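Local coordinates for BT_4661 (Bacteroides thetaiotaomicron, PDB 4AK2), which probably captures heparin and heparan sulfate at the surface of a gut bacterium, this chain being its C-terminal glycan-binding domain, at residues 163-167 and 177-181; 87-91 and 269-273; 171-175 and 238-244. One frame throughout, in Å; residues are numbered along the deposited sequence.

Contact 1 of 3, residues 163-167 and 177-181; sequences DFFYY and SGALA. With NA (sodium ion), chain C; IDS (2-O-sulfo-alpha-L-idopyranuronic acid), chain B.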
loop_
_atom_site.group_PDB
_atom_site.type_symbol
_atom_site.label_atom_id
_atom_site.label_comp_id
_atom_site.label_asym_id
_atom_site.label_seq_id
_atom_site.Cartn_x
_atom_site.Cartn_y
_atom_site.Cartn_z
ATOM N N ASP A 163 7.232 12.152 -1.650
ATOM C CA ASP A 163 5.810 11.944 -1.856
ATOM C C ASP A 163 5.326 10.762 -0.991
ATOM O O ASP A 163 4.783 9.769 -1.516
ATOM C CB ASP A 163 5.474 11.772 -3.349
ATOM C CG ASP A 163 5.774 13.014 -4.185
ATOM O OD1 ASP A 163 5.855 14.106 -3.620
ATOM O OD2 ASP A 163 5.932 12.820 -5.382
ATOM N N PHE A 164 5.486 10.913 0.311
ATOM C CA PHE A 164 5.044 9.924 1.275
ATOM C C PHE A 164 3.653 10.301 1.753
ATOM O O PHE A 164 3.367 11.474 2.035
ATOM C CB PHE A 164 5.997 9.863 2.462
ATOM C CG PHE A 164 7.413 9.532 2.097
ATOM C CD1 PHE A 164 7.831 8.216 2.039
ATOM C CD2 PHE A 164 8.341 10.544 1.815
ATOM C CE1 PHE A 164 9.130 7.907 1.711
ATOM C CE2 PHE A 164 9.649 10.248 1.483
ATOM C CZ PHE A 164 10.052 8.925 1.414
ATOM N N PHE A 165 2.756 9.325 1.828
ATOM C CA PHE A 165 1.370 9.541 2.259
ATOM C C PHE A 165 1.016 8.410 3.227
ATOM O O PHE A 165 1.430 7.222 2.999
ATOM C CB PHE A 165 0.366 9.420 1.131
ATOM C CG PHE A 165 0.527 10.454 0.022
ATOM C CD1 PHE A 165 1.557 10.310 -0.944
ATOM C CD2 PHE A 165 -0.378 11.521 -0.119
ATOM C CE1 PHE A 165 1.704 11.205 -1.984
ATOM C CE2 PHE A 165 -0.226 12.406 -1.185
ATOM C CZ PHE A 165 0.810 12.257 -2.102
ATOM N N TYR A 166 0.216 8.681 4.234
ATOM C CA TYR A 166 -0.255 7.658 5.138
ATOM C C TYR A 166 -1.742 7.728 5.318
ATOM O O TYR A 166 -2.311 8.849 5.509
ATOM C CB TYR A 166 0.420 7.816 6.518
ATOM C CG TYR A 166 0.022 6.759 7.518
ATOM C CD1 TYR A 166 0.726 5.561 7.579
ATOM C CD2 TYR A 166 -1.019 6.960 8.408
ATOM C CE1 TYR A 166 0.384 4.582 8.485
ATOM C CE2 TYR A 166 -1.396 5.994 9.327
ATOM C CZ TYR A 166 -0.670 4.782 9.342
ATOM O OH TYR A 166 -0.926 3.755 10.240
ATOM N N TYR A 167 -2.439 6.592 5.338
ATOM C CA TYR A 167 -3.895 6.566 5.511
ATOM C C TYR A 167 -4.206 5.665 6.687
ATOM O O TYR A 167 -3.974 4.448 6.624
ATOM C CB TYR A 167 -4.593 6.051 4.243
ATOM C CG TYR A 167 -4.259 6.959 3.097
ATOM C CD1 TYR A 167 -4.929 8.197 2.977
ATOM C CD2 TYR A 167 -3.254 6.668 2.194
ATOM C CE1 TYR A 167 -4.574 9.118 2.007
ATOM C CE2 TYR A 167 -2.920 7.588 1.161
ATOM C CZ TYR A 167 -3.601 8.815 1.079
ATOM O OH TYR A 167 -3.273 9.737 0.100
ATOM N N SER A 177 -4.185 11.202 8.923
ATOM C CA SER A 177 -3.872 10.772 7.555
ATOM C C SER A 177 -3.391 11.919 6.679
ATOM O O SER A 177 -3.706 13.080 6.928
ATOM C CB SER A 177 -5.108 10.181 6.915
ATOM O OG SER A 177 -5.539 9.037 7.639
ATOM N N GLY A 178 -2.634 11.610 5.645
ATOM C CA GLY A 178 -2.317 12.519 4.560
ATOM C C GLY A 178 -0.854 12.550 4.214
ATOM O O GLY A 178 -0.050 11.732 4.708
ATOM N N ALA A 179 -0.483 13.451 3.310
ATOM C CA ALA A 179 0.870 13.590 2.830
ATOM C C ALA A 179 1.786 14.106 3.897
ATOM O O ALA A 179 1.434 15.036 4.642
ATOM C CB ALA A 179 0.920 14.540 1.632
ATOM N N LEU A 180 3.000 13.575 3.950
ATOM C CA LEU A 180 4.086 14.221 4.647
ATOM C C LEU A 180 4.382 15.578 3.978
ATOM O O LEU A 180 4.695 15.623 2.787
ATOM C CB LEU A 180 5.341 13.336 4.618
ATOM C CG LEU A 180 6.596 13.933 5.234
ATOM C CD1 LEU A 180 6.435 14.140 6.740
ATOM C CD2 LEU A 180 7.798 13.029 4.931
ATOM N N ALA A 181 4.237 16.653 4.750
ATOM C CA ALA A 181 4.278 18.046 4.183
ATOM C C ALA A 181 4.791 19.036 5.204
ATOM O O ALA A 181 4.551 18.873 6.411
ATOM C CB ALA A 181 2.885 18.440 3.712
HETATM NA NA NA C . 3.957 8.440 -3.910
HETATM C C1 IDS B . 6.945 16.903 -8.887
HETATM C C2 IDS B . 6.807 15.410 -8.733
HETATM C C3 IDS B . 5.629 14.960 -7.831
HETATM C C4 IDS B . 4.353 15.725 -8.153
HETATM C C5 IDS B . 4.689 17.221 -8.113
HETATM C C6 IDS B . 3.470 18.078 -8.252
HETATM O O2 IDS B . 6.765 14.838 -10.049
HETATM O O3 IDS B . 5.990 15.189 -6.462
HETATM O O4 IDS B . 3.921 15.311 -9.455
HETATM O O5 IDS B . 5.677 17.502 -9.112
HETATM O O6A IDS B . 2.571 17.921 -7.396
HETATM O O6B IDS B . 3.389 18.896 -9.187
HETATM S S IDS B . 7.138 13.375 -10.309
HETATM O O1S IDS B . 7.536 13.367 -11.724
HETATM O O2S IDS B . 8.230 13.046 -9.387
HETATM O O3S IDS B . 5.912 12.566 -10.040
HETATM O O HOH W 1 5.860 13.729 1.162
HETATM O O HOH W 2 1.638 8.427 -5.012
#
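Tyr166 O accepts from Gly178 N at 2.8 Å, in the carbonyl plane, and this bond marks the hydrogen-bonded pair of a short antiparallel beta hairpin, strand 163-168 with strand 178-179. The return bond, from Tyr166 N to Gly178 O, reaches its acceptor from above the carbonyl plane, 46° out of it. The neighbouring pair, Phe165 and Ala179, is non-hydrogen-bonded, its CA atoms 4.1 Å apart. Their side chains share a face of the sheet, and Phe165 CD2 and CE2 meet the methyl obliquely, CE2 lying 3.7 Å from Ala179 CB. Phi of 132° at Gly178 would press a CB against the preceding carbonyl oxygen, so the first position of the second strand suits a residue without a side chain. Beyond it, Leu180 N bonds to Phe164 O, and the two side chains run alongside each other in the same direction, CD2 to CD2, toward helix 187-195, where Leu188 and Trp192 cover them. At Asp163 the chain reaches the glycan pocket. Asp163 CG lies anti to the carbonyl carbon (chi1 -64°), which carries the carboxylate out to the sulfated iduronic acid, whose O3 hydroxyl donates to Asp163 OD2 at 2.6 Å. With an alanine in place of Asp163 the O3 hydroxyl is likely to lose this acceptor, though the backbone carbonyl would remain. That carbonyl serves the sodium ion, Asp163 O binding it at 2.9 Å, with Ser270 as a further ligand. A water bridges the end of the hairpin, accepting from Phe164 N at 3.0 Å and donating to Leu180 O.

Contact 2 of 3, residues 87-91 and 269-273; sequences GQCGM and VSPIF. With NA (sodium ion), chain C; SGN (2-deoxy-6-O-sulfo-2-(sulfoamino)-alpha-D-glucopyranose), chain D.
A sodium site beside the glycan pocket is where residues 87-91 and 269-273 meet. In one of the two conformers of its side chain, Ser270 OG coordinates the sodium ion at 2.9 Å. A water on the same ion donates to Gln88 OE1 at 2.6 Å, and Asp163 O is another ligand of the metal. Gln88 starts off away from the other segment but bends at chi2 (-71°), which folds its amide back over Ser270. There NE2 gives a weak hydrogen bond to Ser270 OG, 3.1 Å long in that same conformer, while the amide carbon CD lies 3.3 Å from O3S of the N-sulfo group of a bound glucosamine. Next to it the backbones are joined by Ser270 N, whose bond to Gly87 O is 2.9 Å long and runs nearly along the C=O axis. Gly87 and Gln88 form a G1 beta bulge opposite Phe115 of strand 105-115, in the four-stranded sheet; on the other segment, strand 268-276 belongs to the larger mixed sheet. Further inside, chemistry turns apolar. Cys89 points at the other segment, its SG 3.6 Å from Pro271 C and its CB against Phe273 CD2. The outer end of the Phe273 ring reaches Met91, CZ lying 3.7 Å from Met91 CB. In one of its two conformers the extended methionine crosses Phe273 at about a right angle in a Met-aromatic contact, Met91 SD sitting 4.7 Å from the ring centroid and 38° off its normal. Phe112 and Ile248 close in on Phe273 from the two sheets.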
loop_
_atom_site.group_PDB
_atom_site.type_symbol
_atom_site.label_atom_id
_atom_site.label_comp_id
_atom_site.label_asym_id
_atom_site.label_seq_id
_atom_site.Cartn_x
_atom_site.Cartn_y
_atom_site.Cartn_z
ATOM N N GLY A 87 2.367 3.730 -13.371
ATOM C CA GLY A 87 3.505 3.649 -12.452
ATOM C C GLY A 87 3.162 3.894 -10.996
ATOM O O GLY A 87 4.048 3.870 -10.144
ATOM N N GLN A 88 1.880 4.129 -10.705
ATOM C CA GLN A 88 1.423 4.467 -9.341
ATOM C C GLN A 88 0.455 3.418 -8.778
ATOM O O GLN A 88 -0.215 2.725 -9.554
ATOM C CB GLN A 88 0.679 5.827 -9.347
ATOM C CG GLN A 88 1.539 7.029 -9.689
ATOM C CD GLN A 88 2.454 7.248 -8.514
ATOM O OE1 GLN A 88 2.007 7.371 -7.353
ATOM N NE2 GLN A 88 3.723 7.213 -8.778
ATOM N N CYS A 89 0.355 3.374 -7.444
ATOM C CA CYS A 89 -0.716 2.652 -6.792
ATOM C C CYS A 89 -1.783 3.598 -6.296
ATOM O O CYS A 89 -1.524 4.770 -5.997
ATOM C CB CYS A 89 -0.179 1.858 -5.596
ATOM S SG CYS A 89 0.901 0.474 -5.993
ATOM N N GLY A 90 -2.992 3.059 -6.182
ATOM C CA GLY A 90 -4.104 3.770 -5.572
ATOM C C GLY A 90 -4.717 2.915 -4.476
ATOM O O GLY A 90 -4.446 1.686 -4.356
ATOM N N MET A 91 -5.592 3.502 -3.679
ATOM C CA MET A 91 -6.220 2.838 -2.537
ATOM C C MET A 91 -7.644 3.386 -2.381
ATOM O O MET A 91 -7.821 4.626 -2.443
ATOM C CB MET A 91 -5.396 3.112 -1.283
ATOM C CG MET A 91 -6.023 2.598 -0.006
ATOM S SD MET A 91 -5.110 3.255 1.411
ATOM C CE MET A 91 -6.012 2.456 2.734
ATOM N N VAL A 269 8.684 5.867 -9.528
ATOM C CA VAL A 269 7.448 5.049 -9.470
ATOM C C VAL A 269 6.964 4.957 -8.042
ATOM O O VAL A 269 7.762 5.164 -7.099
ATOM C CB VAL A 269 7.682 3.629 -10.066
ATOM C CG1 VAL A 269 7.704 3.659 -11.595
ATOM C CG2 VAL A 269 8.940 2.972 -9.468
ATOM N N SER A 270 5.701 4.576 -7.851
ATOM C CA SER A 270 5.214 4.250 -6.515
ATOM C C SER A 270 4.554 2.878 -6.587
ATOM O O SER A 270 3.334 2.732 -6.684
ATOM C CB SER A 270 4.258 5.318 -5.975
ATOM O OG SER A 270 4.892 6.615 -5.926
ATOM N N PRO A 271 5.402 1.828 -6.545
ATOM C CA PRO A 271 4.962 0.466 -6.898
ATOM C C PRO A 271 4.440 -0.374 -5.733
ATOM O O PRO A 271 4.022 -1.532 -5.959
ATOM C CB PRO A 271 6.281 -0.128 -7.448
ATOM C CG PRO A 271 7.342 0.467 -6.533
ATOM C CD PRO A 271 6.876 1.941 -6.414
ATOM N N ILE A 272 4.508 0.139 -4.519
ATOM C CA ILE A 272 4.196 -0.715 -3.353
ATOM C C ILE A 272 3.487 0.079 -2.256
ATOM O O ILE A 272 3.887 1.194 -1.920
ATOM C CB ILE A 272 5.476 -1.423 -2.827
ATOM C CG1 ILE A 272 5.150 -2.472 -1.738
ATOM C CG2 ILE A 272 6.509 -0.442 -2.295
ATOM C CD1 ILE A 272 6.334 -3.372 -1.368
ATOM N N PHE A 273 2.469 -0.538 -1.692
ATOM C CA PHE A 273 1.817 -0.029 -0.507
ATOM C C PHE A 273 2.204 -0.849 0.706
ATOM O O PHE A 273 2.281 -2.099 0.587
ATOM C CB PHE A 273 0.280 -0.075 -0.663
ATOM C CG PHE A 273 -0.393 1.271 -0.736
ATOM C CD1 PHE A 273 -0.519 2.054 0.407
ATOM C CD2 PHE A 273 -0.967 1.661 -1.923
ATOM C CE1 PHE A 273 -1.149 3.295 0.349
ATOM C CE2 PHE A 273 -1.631 2.891 -2.007
ATOM C CZ PHE A 273 -1.730 3.686 -0.857
HETATM NA NA NA C . 3.957 8.440 -3.910
HETATM C C1 SGN D . 2.506 15.129 -9.646
HETATM C C2 SGN D . 2.303 13.954 -10.611
HETATM C C3 SGN D . 2.906 14.253 -11.970
HETATM C C4 SGN D . 2.335 15.571 -12.486
HETATM C C5 SGN D . 2.506 16.715 -11.455
HETATM C C6 SGN D . 1.762 17.965 -11.821
HETATM N N2 SGN D . 2.904 12.748 -10.096
HETATM O O3 SGN D . 2.489 13.226 -12.875
HETATM O O4 SGN D . 3.070 16.050 -13.624
HETATM O O5 SGN D . 1.935 16.309 -10.191
HETATM O O6 SGN D . 0.387 17.637 -12.062
HETATM S S1 SGN D . 2.184 11.823 -9.005
HETATM O O1S SGN D . 2.356 12.448 -7.725
HETATM O O2S SGN D . 0.816 11.763 -9.436
HETATM O O3S SGN D . 2.977 10.426 -8.990
HETATM S S2 SGN D . -0.472 18.752 -12.755
HETATM O O4S SGN D . 0.061 19.153 -14.073
HETATM O O5S SGN D . -0.364 20.052 -11.828
HETATM O O6S SGN D . -1.806 18.199 -12.775
HETATM O O HOH W 2 1.638 8.427 -5.012
#

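Contact 3 of 3, residues 171-175 and 238-244; sequences GPDSH and NKDGYAN
This is a polar contact at the surface, between two type I beta turns: the one from Pro172 to His175, in the loop of the hairpin formed by strands 163-168 and 178-179, and the one from Asn238 to Gly241, which leads into strand 241-254. His175 is the central side chain. With CG anti to the carbonyl carbon (chi1 -68°), its imidazole extends into the second turn and is met at its edge by polar atoms. NE2 donates to Asn238 OD1 at 2.9 Å; the acceptor lies close to the ring plane, but the donor stands 47° out of the amide carbonyl plane, ring and amide being steeply inclined to each other. CE1 comes within 3.2 Å of Gly241 O. At the other nitrogen, a water lies 2.7 Å from His175 ND1 and accepts from Asn244 N, linking the ring to the backbone at Asn244. Pro172 CG sits 3.5 Å above the middle of the ring, and Phe187 stacks on the imidazole as well, so the ring's rotation is probably well restrained. Asn238 OD1 has a second donor, Gly241 N, nearly in line with its C=O; this Asx motif probably stiffens the turn that presents the oxygen to the histidine. The amide's ND2 turns to Glu190 of helix 187-195. Toward solvent, a water bridges Asn238 ND2 and Ser174 OG, accepting from the amide and donating to the hydroxyl. Ser174 OG itself donates to Asp240 OD2 at 2.7 Å, meeting the carboxylate on its anti side, 17° out of its plane.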
loop_
_atom_site.group_PDB
_atom_site.type_symbol
_atom_site.label_atom_id
_atom_site.label_comp_id
_atom_site.label_asym_id
_atom_site.label_seq_id
_atom_site.Cartn_x
_atom_site.Cartn_y
_atom_site.Cartn_z
ATOM N N GLY A 171 -6.549 2.398 13.100
ATOM C CA GLY A 171 -5.792 2.925 14.225
ATOM C C GLY A 171 -6.548 4.067 14.871
ATOM O O GLY A 171 -7.658 4.395 14.453
ATOM N N PRO A 172 -5.922 4.696 15.866
ATOM C CA PRO A 172 -6.580 5.814 16.542
ATOM C C PRO A 172 -6.740 7.009 15.597
ATOM O O PRO A 172 -5.895 7.231 14.723
ATOM C CB PRO A 172 -5.642 6.147 17.711
ATOM C CG PRO A 172 -4.346 5.460 17.425
ATOM C CD PRO A 172 -4.594 4.366 16.431
ATOM N N ASP A 173 -7.824 7.774 15.760
ATOM C CA ASP A 173 -8.058 8.934 14.906
ATOM C C ASP A 173 -6.911 9.932 15.038
ATOM O O ASP A 173 -6.651 10.714 14.122
ATOM C CB ASP A 173 -9.425 9.550 15.183
ATOM C CG ASP A 173 -10.543 8.872 14.393
ATOM O OD1 ASP A 173 -10.290 8.254 13.321
ATOM O OD2 ASP A 173 -11.696 8.982 14.840
ATOM N N SER A 174 -6.188 9.863 16.155
ATOM C CA SER A 174 -5.051 10.750 16.360
ATOM C C SER A 174 -3.847 10.443 15.428
ATOM O O SER A 174 -2.941 11.280 15.320
ATOM C CB SER A 174 -4.646 10.769 17.821
ATOM O OG SER A 174 -4.243 9.440 18.154
ATOM N N HIS A 175 -3.855 9.298 14.732
ATOM C CA HIS A 175 -2.923 9.039 13.627
ATOM C C HIS A 175 -3.427 9.732 12.379
ATOM O O HIS A 175 -4.110 9.133 11.553
ATOM C CB HIS A 175 -2.787 7.538 13.380
ATOM C CG HIS A 175 -2.093 6.783 14.501
ATOM N ND1 HIS A 175 -1.796 5.461 14.397
ATOM C CD2 HIS A 175 -1.597 7.210 15.720
ATOM C CE1 HIS A 175 -1.165 5.064 15.535
ATOM N NE2 HIS A 175 -1.016 6.145 16.329
ATOM N N ASN A 238 3.016 4.828 18.382
ATOM C CA ASN A 238 3.173 5.890 19.352
ATOM C C ASN A 238 2.317 5.528 20.568
ATOM O O ASN A 238 1.804 4.386 20.650
ATOM C CB ASN A 238 2.881 7.283 18.763
ATOM C CG ASN A 238 1.406 7.509 18.402
ATOM O OD1 ASN A 238 0.525 6.724 18.720
ATOM N ND2 ASN A 238 1.156 8.602 17.708
ATOM N N LYS A 239 2.260 6.419 21.560
ATOM C CA LYS A 239 1.590 6.099 22.816
ATOM C C LYS A 239 0.128 5.765 22.579
ATOM O O LYS A 239 -0.437 4.822 23.202
ATOM C CB LYS A 239 1.769 7.218 23.848
ATOM N N ASP A 240 -0.489 6.494 21.633
ATOM C CA ASP A 240 -1.881 6.199 21.296
ATOM C C ASP A 240 -2.089 4.826 20.649
ATOM O O ASP A 240 -3.194 4.304 20.679
ATOM C CB ASP A 240 -2.522 7.311 20.470
ATOM C CG ASP A 240 -2.727 8.583 21.265
ATOM O OD1 ASP A 240 -2.554 8.610 22.513
ATOM O OD2 ASP A 240 -3.105 9.563 20.604
ATOM N N GLY A 241 -1.069 4.282 20.021
ATOM C CA GLY A 241 -1.185 2.945 19.461
ATOM C C GLY A 241 -0.234 2.629 18.339
ATOM O O GLY A 241 0.448 3.497 17.792
ATOM N N TYR A 242 -0.160 1.346 18.009
ATOM C CA TYR A 242 0.549 0.894 16.809
ATOM C C TYR A 242 -0.092 1.469 15.538
ATOM O O TYR A 242 -1.324 1.656 15.487
ATOM C CB TYR A 242 0.570 -0.648 16.730
ATOM C CG TYR A 242 1.599 -1.222 17.629
ATOM C CD1 TYR A 242 2.923 -1.322 17.207
ATOM C CD2 TYR A 242 1.267 -1.720 18.899
ATOM C CE1 TYR A 242 3.896 -1.872 18.031
ATOM C CE2 TYR A 242 2.234 -2.267 19.728
ATOM C CZ TYR A 242 3.541 -2.358 19.286
ATOM O OH TYR A 242 4.478 -2.913 20.117
ATOM N N ALA A 243 0.727 1.673 14.520
ATOM C CA ALA A 243 0.195 1.986 13.196
ATOM C C ALA A 243 -0.805 0.911 12.779
ATOM O O ALA A 243 -0.531 -0.304 12.948
ATOM C CB ALA A 243 1.278 2.100 12.136
ATOM N N ASN A 244 -1.942 1.332 12.233
ATOM C CA ASN A 244 -2.931 0.455 11.654
ATOM C C ASN A 244 -3.453 1.226 10.460
ATOM O O ASN A 244 -4.329 2.100 10.583
ATOM C CB ASN A 244 -4.034 0.072 12.645
ATOM C CG ASN A 244 -4.956 -0.952 12.083
ATOM O OD1 ASN A 244 -5.654 -0.700 11.107
ATOM N ND2 ASN A 244 -4.932 -2.136 12.681
HETATM O O HOH W 3 -1.569 9.875 17.869
HETATM O O HOH W 4 -2.676 4.133 12.192
#

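Overall arrangement
The three contacts reach the same mixed sheet at different depths. Contact 2 is fully buried, contact 1 partly so, and contact 3 lies at the surface, about 24 Å from contact 2 between centres. Contacts 1 and 2 share the sodium ion and one of its waters and pack together where Tyr167 CD2 comes 4.0 Å from Met91 SD; each also supplies a residue to the glycan pocket. Contact 1 pairs the strands of the hairpin and contact 3 fixes its loop to 238-244; the two touch through Tyr166. Backbone pairing dominates contact 1, aromatic and sulfur packing the inner part of contact 2, and side-chain hydrogen bonds with bridging waters contact 3.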